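Local structure of variant surface glycoprotein MITat 1.13 (Trypanosoma brucei, 6Z8H) at residues A[128-139]-A[151-161]. The protein probably forms part of the dense surface coat that lets the parasite evade the host immune response by switching between antigenically distinct variants. Numbering follows the deposited sequence.
Sequences KLERGLGEAKIE and KFRATSLGTIH
With H161 CG trans to its backbone N (chi1 -180°), the ring is carried against R131. CG of R131 sits over one ring face, 4.1 Å from the ring centroid. Further out on that side chain, the guanidinium has H161 CE1 over the centre of one face, the two planes 41° apart. E130 OE2 approaches the same ring obliquely, 3.0 Å from H161 CD2. One face of the F152 ring carries I138 CG1, 3.8 Å from the centroid; L147 packs on both. At the edge of the R153 guanidinium, in its plane, NE makes a bent salt-bridge hydrogen bond of 3.2 Å to the syn side of E139 OE2, tilted out of the carboxylate plane. K137 makes a longer ionic contact with this carboxylate.

Strand 135-139 follows helix 78-129 and pairs antiparallel with 152-155, an outermost strand of this chain's five-stranded sheet. A classic beta bulge interrupts the pairing: R153 and A154 both face K137. K137 N bonds to A154 O, while K137 O accepts R153 N at 2.9 Å and A154 N only weakly. The K137 and A154 CB atoms pack tightly at 3.2 Å.

At the start of strand 135-139, E135 N donates to S156 OG at 2.8 Å, and a water links this hydroxyl to E135 OE2. L133 O accepts G158 N, from the type II turn S156 to T159. A straight bond of 2.8 Å from H161 N to K128 O ties helix 78-129 to the returning chain. L133 packs on L133 of the second subunit, whose N252 bonds to T155 O and L157 O.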
ATOM      1  N   LYS A 128      -1.844  17.381  17.275  1.00 27.68           N
ATOM      2  CA  LYS A 128      -1.003  17.633  18.463  1.00 27.10           C
ATOM      3  C   LYS A 128      -0.950  19.157  18.701  1.00 26.88           C
ATOM      4  O   LYS A 128      -0.751  19.567  19.797  1.00 27.79           O
ATOM      5  CB  LYS A 128       0.406  17.110  18.175  1.00 26.19           C
ATOM      6  CG  LYS A 128       0.599  15.602  18.041  1.00 27.88           C
ATOM      7  CD  LYS A 128       0.191  14.803  19.170  1.00 28.75           C
ATOM      8  CE  LYS A 128       0.733  13.395  19.080  1.00 28.56           C
ATOM      9  NZ  LYS A 128       0.262  12.606  20.219  1.00 31.12           N
ATOM     10  N   LEU A 129      -1.060  19.951  17.667  1.00 28.79           N
ATOM     11  CA  LEU A 129      -0.881  21.392  17.754  1.00 28.19           C
ATOM     12  C   LEU A 129      -2.186  22.179  17.789  1.00 29.90           C
ATOM     13  O   LEU A 129      -2.141  23.402  17.939  1.00 31.36           O
ATOM     14  CB  LEU A 129      -0.044  21.864  16.565  1.00 27.64           C
ATOM     15  CG  LEU A 129       1.370  21.292  16.466  1.00 27.19           C
ATOM     16  CD1 LEU A 129       2.041  21.779  15.224  1.00 28.33           C
ATOM     17  CD2 LEU A 129       2.183  21.694  17.690  1.00 25.02           C
ATOM     18  N   GLU A 130      -3.337  21.503  17.713  1.00 31.95           N
ATOM     19  CA  GLU A 130      -4.618  22.177  17.527  1.00 33.25           C
ATOM     20  C   GLU A 130      -4.927  23.157  18.647  1.00 35.58           C
ATOM     21  O   GLU A 130      -5.570  24.184  18.404  1.00 38.27           O
ATOM     22  CB  GLU A 130      -5.741  21.122  17.407  1.00 35.22           C
ATOM     23  CG  GLU A 130      -5.810  20.229  18.664  1.00 40.62           C
ATOM     24  CD  GLU A 130      -6.893  19.160  18.667  1.00 44.49           C
ATOM     25  OE1 GLU A 130      -7.253  18.634  17.587  1.00 45.02           O
ATOM     26  OE2 GLU A 130      -7.373  18.830  19.777  1.00 47.27           O
ATOM     27  N   ARG A 131      -4.469  22.892  19.873  1.00 33.56           N
ATOM     28  CA  ARG A 131      -4.784  23.698  21.079  1.00 31.65           C
ATOM     29  C   ARG A 131      -3.611  24.623  21.352  1.00 30.72           C
ATOM     30  O   ARG A 131      -3.615  25.175  22.406  1.00 33.34           O
ATOM     31  CB  ARG A 131      -4.923  22.887  22.366  1.00 36.38           C
ATOM     32  CG  ARG A 131      -5.940  21.762  22.433  1.00 41.96           C
ATOM     33  CD  ARG A 131      -7.383  22.132  22.239  1.00 47.36           C
ATOM     34  NE  ARG A 131      -8.324  21.130  22.721  1.00 51.35           N
ATOM     35  CZ  ARG A 131      -8.371  20.639  23.953  1.00 53.93           C
ATOM     36  NH1 ARG A 131      -7.527  21.061  24.873  1.00 55.61           N
ATOM     37  NH2 ARG A 131      -9.261  19.735  24.277  1.00 54.24           N
ATOM     38  N   GLY A 132      -2.654  24.753  20.453  1.00 29.46           N
ATOM     39  CA  GLY A 132      -1.503  25.591  20.663  1.00 29.09           C
ATOM     40  C   GLY A 132      -0.385  24.882  21.392  1.00 26.12           C
ATOM     41  O   GLY A 132      -0.399  23.671  21.643  1.00 27.45           O
ATOM     42  N   LEU A 133       0.615  25.681  21.760  1.00 24.81           N
ATOM     43  CA  LEU A 133       1.841  25.167  22.362  1.00 24.41           C
ATOM     44  C   LEU A 133       2.122  25.858  23.702  1.00 23.25           C
ATOM     45  O   LEU A 133       3.280  25.993  24.114  1.00 23.29           O
ATOM     46  CB  LEU A 133       3.026  25.298  21.412  1.00 25.55           C
ATOM     47  CG  LEU A 133       3.149  24.156  20.381  1.00 26.61           C
ATOM     48  CD1 LEU A 133       4.255  24.389  19.481  1.00 26.90           C
ATOM     49  CD2 LEU A 133       3.280  22.871  21.156  1.00 28.18           C
ATOM     50  N   GLY A 134       1.069  26.257  24.416  1.00 21.82           N
ATOM     51  CA  GLY A 134       1.229  26.743  25.779  1.00 21.48           C
ATOM     52  C   GLY A 134       1.768  28.166  25.870  1.00 21.85           C
ATOM     53  O   GLY A 134       1.779  28.950  24.908  1.00 23.44           O
ATOM     54  N   GLU A 135       2.296  28.477  27.053  1.00 22.61           N
ATOM     55  CA  GLU A 135       2.660  29.860  27.365  1.00 22.41           C
ATOM     56  C   GLU A 135       3.733  29.894  28.442  1.00 23.40           C
ATOM     57  O   GLU A 135       3.950  28.929  29.184  1.00 23.08           O
ATOM     58  CB  GLU A 135       1.429  30.716  27.729  1.00 28.04           C
ATOM     59  CG  GLU A 135       0.574  30.128  28.798  1.00 31.24           C
ATOM     60  CD  GLU A 135      -0.820  30.780  28.892  1.00 33.65           C
ATOM     61  OE1 GLU A 135      -1.084  31.848  28.270  1.00 34.50           O
ATOM     62  OE2 GLU A 135      -1.667  30.191  29.595  1.00 35.14           O
ATOM     63  N   ALA A 136       4.395  31.044  28.515  1.00 22.19           N
ATOM     64  CA  ALA A 136       5.264  31.406  29.629  1.00 23.86           C
ATOM     65  C   ALA A 136       4.613  32.590  30.310  1.00 25.27           C
ATOM     66  O   ALA A 136       4.338  33.585  29.650  1.00 27.40           O
ATOM     67  CB  ALA A 136       6.631  31.817  29.110  1.00 25.69           C
ATOM     68  N   LYS A 137       4.364  32.481  31.607  1.00 27.60           N
ATOM     69  CA  LYS A 137       3.713  33.563  32.341  1.00 30.89           C
ATOM     70  C   LYS A 137       4.605  33.970  33.505  1.00 29.44           C
ATOM     71  O   LYS A 137       4.794  33.193  34.443  1.00 32.14           O
ATOM     72  CB  LYS A 137       2.327  33.139  32.815  1.00 35.61           C
ATOM     73  CG  LYS A 137       1.500  34.274  33.415  1.00 40.09           C
ATOM     74  CD  LYS A 137       0.044  33.827  33.642  1.00 41.68           C
ATOM     75  CE  LYS A 137      -0.323  33.972  35.106  1.00 43.06           C
ATOM     76  NZ  LYS A 137      -1.645  34.635  35.264  1.00 44.30           N
ATOM     77  N   ILE A 138       5.176  35.161  33.404  1.00 28.73           N
ATOM     78  CA  ILE A 138       5.947  35.756  34.491  1.00 29.50           C
ATOM     79  C   ILE A 138       5.020  36.577  35.370  1.00 32.29           C
ATOM     80  O   ILE A 138       4.267  37.424  34.873  1.00 33.34           O
ATOM     81  CB  ILE A 138       7.076  36.634  33.932  1.00 31.18           C
ATOM     82  CG1 ILE A 138       8.080  35.787  33.161  1.00 30.49           C
ATOM     83  CG2 ILE A 138       7.729  37.444  35.078  1.00 31.92           C
ATOM     84  CD1 ILE A 138       9.003  36.596  32.279  1.00 31.70           C
ATOM     85  N   GLU A 139       5.073  36.324  36.676  1.00 33.80           N
ATOM     86  CA  GLU A 139       4.444  37.174  37.681  1.00 34.76           C
ATOM     87  C   GLU A 139       5.564  37.708  38.560  1.00 34.18           C
ATOM     88  O   GLU A 139       6.191  36.951  39.304  1.00 35.79           O
ATOM     89  CB  GLU A 139       3.441  36.379  38.505  1.00 37.59           C
ATOM     90  CG  GLU A 139       2.455  35.565  37.689  1.00 40.08           C
ATOM     91  CD  GLU A 139       1.607  34.682  38.577  1.00 42.88           C
ATOM     92  OE1 GLU A 139       1.865  34.670  39.800  1.00 43.32           O
ATOM     93  OE2 GLU A 139       0.688  34.016  38.056  1.00 43.94           O
ATOM     94  N   LYS A 151       9.476  32.898  39.430  1.00 26.73           N
ATOM     95  CA  LYS A 151       8.476  33.861  38.990  1.00 28.03           C
ATOM     96  C   LYS A 151       7.799  33.458  37.689  1.00 28.57           C
ATOM     97  O   LYS A 151       6.859  34.135  37.251  1.00 29.38           O
ATOM     98  CB  LYS A 151       9.089  35.256  38.874  1.00 28.46           C
ATOM     99  CG  LYS A 151       9.579  35.809  40.229  1.00 29.91           C
ATOM    100  CD  LYS A 151       9.979  37.263  40.162  1.00 30.56           C
ATOM    101  CE  LYS A 151      10.433  37.821  41.518  1.00 32.07           C
ATOM    102  NZ  LYS A 151      10.669  39.274  41.436  1.00 33.38           N
ATOM    103  N   PHE A 152       8.222  32.349  37.084  1.00 28.50           N
ATOM    104  CA  PHE A 152       7.529  31.776  35.930  1.00 29.09           C
ATOM    105  C   PHE A 152       6.481  30.824  36.475  1.00 33.18           C
ATOM    106  O   PHE A 152       6.768  29.667  36.790  1.00 34.52           O
ATOM    107  CB  PHE A 152       8.490  31.024  35.030  1.00 27.35           C
ATOM    108  CG  PHE A 152       9.401  31.906  34.244  1.00 26.68           C
ATOM    109  CD1 PHE A 152      10.493  32.530  34.841  1.00 26.70           C
ATOM    110  CD2 PHE A 152       9.150  32.149  32.908  1.00 26.02           C
ATOM    111  CE1 PHE A 152      11.340  33.311  34.081  1.00 27.67           C
ATOM    112  CE2 PHE A 152       9.987  32.922  32.161  1.00 26.38           C
ATOM    113  CZ  PHE A 152      11.066  33.514  32.735  1.00 26.55           C
ATOM    114  N   ARG A 153       5.255  31.318  36.636  1.00 37.17           N
ATOM    115  CA  ARG A 153       4.250  30.441  37.220  1.00 41.42           C
ATOM    116  C   ARG A 153       3.596  29.563  36.162  1.00 41.98           C
ATOM    117  O   ARG A 153       3.311  28.386  36.411  1.00 45.66           O
ATOM    118  CB  ARG A 153       3.199  31.219  37.994  1.00 43.85           C
ATOM    119  CG  ARG A 153       2.458  30.305  38.958  1.00 45.66           C
ATOM    120  CD  ARG A 153       1.343  31.013  39.669  1.00 46.30           C
ATOM    121  NE  ARG A 153       0.093  31.007  38.920  1.00 47.36           N
ATOM    122  CZ  ARG A 153      -0.748  29.978  38.871  1.00 48.55           C
ATOM    123  NH1 ARG A 153      -0.462  28.850  39.505  1.00 48.95           N
ATOM    124  NH2 ARG A 153      -1.873  30.077  38.176  1.00 48.90           N
ATOM    125  N   ALA A 154       3.368  30.096  34.971  1.00 38.29           N
ATOM    126  CA  ALA A 154       2.980  29.279  33.839  1.00 36.16           C
ATOM    127  C   ALA A 154       4.240  29.035  33.030  1.00 32.74           C
ATOM    128  O   ALA A 154       5.039  29.970  32.809  1.00 30.24           O
ATOM    129  CB  ALA A 154       1.895  29.938  32.982  1.00 36.46           C
ATOM    130  N   THR A 155       4.461  27.758  32.703  1.00 32.59           N
ATOM    131  CA  THR A 155       5.528  27.322  31.843  1.00 31.19           C
ATOM    132  C   THR A 155       5.054  26.164  30.990  1.00 30.56           C
ATOM    133  O   THR A 155       5.802  25.207  30.759  1.00 34.76           O
ATOM    134  CB  THR A 155       6.738  26.852  32.628  1.00 30.48           C
ATOM    135  OG1 THR A 155       6.319  25.882  33.589  1.00 33.43           O
ATOM    136  CG2 THR A 155       7.384  27.994  33.306  1.00 27.74           C
ATOM    137  N   SER A 156       3.790  26.210  30.552  1.00 26.47           N
ATOM    138  CA  SER A 156       3.229  25.203  29.655  1.00 26.00           C
ATOM    139  C   SER A 156       3.835  25.241  28.257  1.00 24.87           C
ATOM    140  O   SER A 156       3.569  24.327  27.467  1.00 23.33           O
ATOM    141  CB  SER A 156       1.721  25.415  29.555  1.00 26.35           C
ATOM    142  OG  SER A 156       1.436  26.719  29.089  1.00 26.87           O
ATOM    143  N   LEU A 157       4.663  26.234  27.944  1.00 23.98           N
ATOM    144  CA  LEU A 157       5.235  26.385  26.615  1.00 24.57           C
ATOM    145  C   LEU A 157       5.933  25.102  26.186  1.00 23.82           C
ATOM    146  O   LEU A 157       6.768  24.560  26.912  1.00 27.24           O
ATOM    147  CB  LEU A 157       6.228  27.544  26.590  1.00 25.20           C
ATOM    148  CG  LEU A 157       6.611  28.077  25.209  1.00 26.14           C
ATOM    149  CD1 LEU A 157       5.444  28.769  24.515  1.00 26.44           C
ATOM    150  CD2 LEU A 157       7.804  29.003  25.253  1.00 27.39           C
ATOM    151  N   GLY A 158       5.555  24.601  24.994  1.00 22.60           N
ATOM    152  CA  GLY A 158       6.089  23.375  24.441  1.00 22.21           C
ATOM    153  C   GLY A 158       5.243  22.155  24.675  1.00 22.09           C
ATOM    154  O   GLY A 158       5.588  21.093  24.143  1.00 24.11           O
ATOM    155  N   THR A 159       4.146  22.263  25.417  1.00 22.89           N
ATOM    156  CA  THR A 159       3.263  21.124  25.633  1.00 22.96           C
ATOM    157  C   THR A 159       2.359  20.934  24.421  1.00 22.91           C
ATOM    158  O   THR A 159       1.676  21.872  23.996  1.00 23.16           O
ATOM    159  CB  THR A 159       2.376  21.362  26.849  1.00 23.34           C
ATOM    160  OG1 THR A 159       3.176  21.761  27.969  1.00 24.86           O
ATOM    161  CG2 THR A 159       1.631  20.108  27.209  1.00 25.51           C
ATOM    162  N   ILE A 160       2.362  19.725  23.859  1.00 24.55           N
ATOM    163  CA  ILE A 160       1.472  19.390  22.763  1.00 25.74           C
ATOM    164  C   ILE A 160       0.206  18.743  23.310  1.00 27.28           C
ATOM    165  O   ILE A 160       0.176  18.242  24.429  1.00 27.88           O
ATOM    166  CB  ILE A 160       2.167  18.511  21.684  1.00 26.44           C
ATOM    167  CG1 ILE A 160       2.439  17.092  22.191  1.00 25.89           C
ATOM    168  CG2 ILE A 160       3.428  19.191  21.221  1.00 27.47           C
ATOM    169  CD1 ILE A 160       2.972  16.107  21.165  1.00 27.83           C
ATOM    170  N   HIS A 161      -0.813  18.633  22.452  1.00 27.92           N
ATOM    171  CA  HIS A 161      -2.094  18.049  22.828  1.00 29.33           C
ATOM    172  C   HIS A 161      -1.990  16.539  22.702  1.00 29.40           C
ATOM    173  O   HIS A 161      -1.549  16.031  21.667  1.00 31.41           O
ATOM    174  CB  HIS A 161      -3.180  18.572  21.885  1.00 30.27           C
ATOM    175  CG  HIS A 161      -4.556  18.044  22.166  1.00 30.75           C
ATOM    176  ND1 HIS A 161      -5.217  18.275  23.354  1.00 33.08           N
ATOM    177  CD2 HIS A 161      -5.407  17.328  21.393  1.00 33.20           C
ATOM    178  CE1 HIS A 161      -6.410  17.711  23.305  1.00 34.42           C
ATOM    179  NE2 HIS A 161      -6.552  17.131  22.127  1.00 35.09           N
TER
HETATM  180  O   HOH W   1      -0.942  27.369  30.207  1.00 41.94           O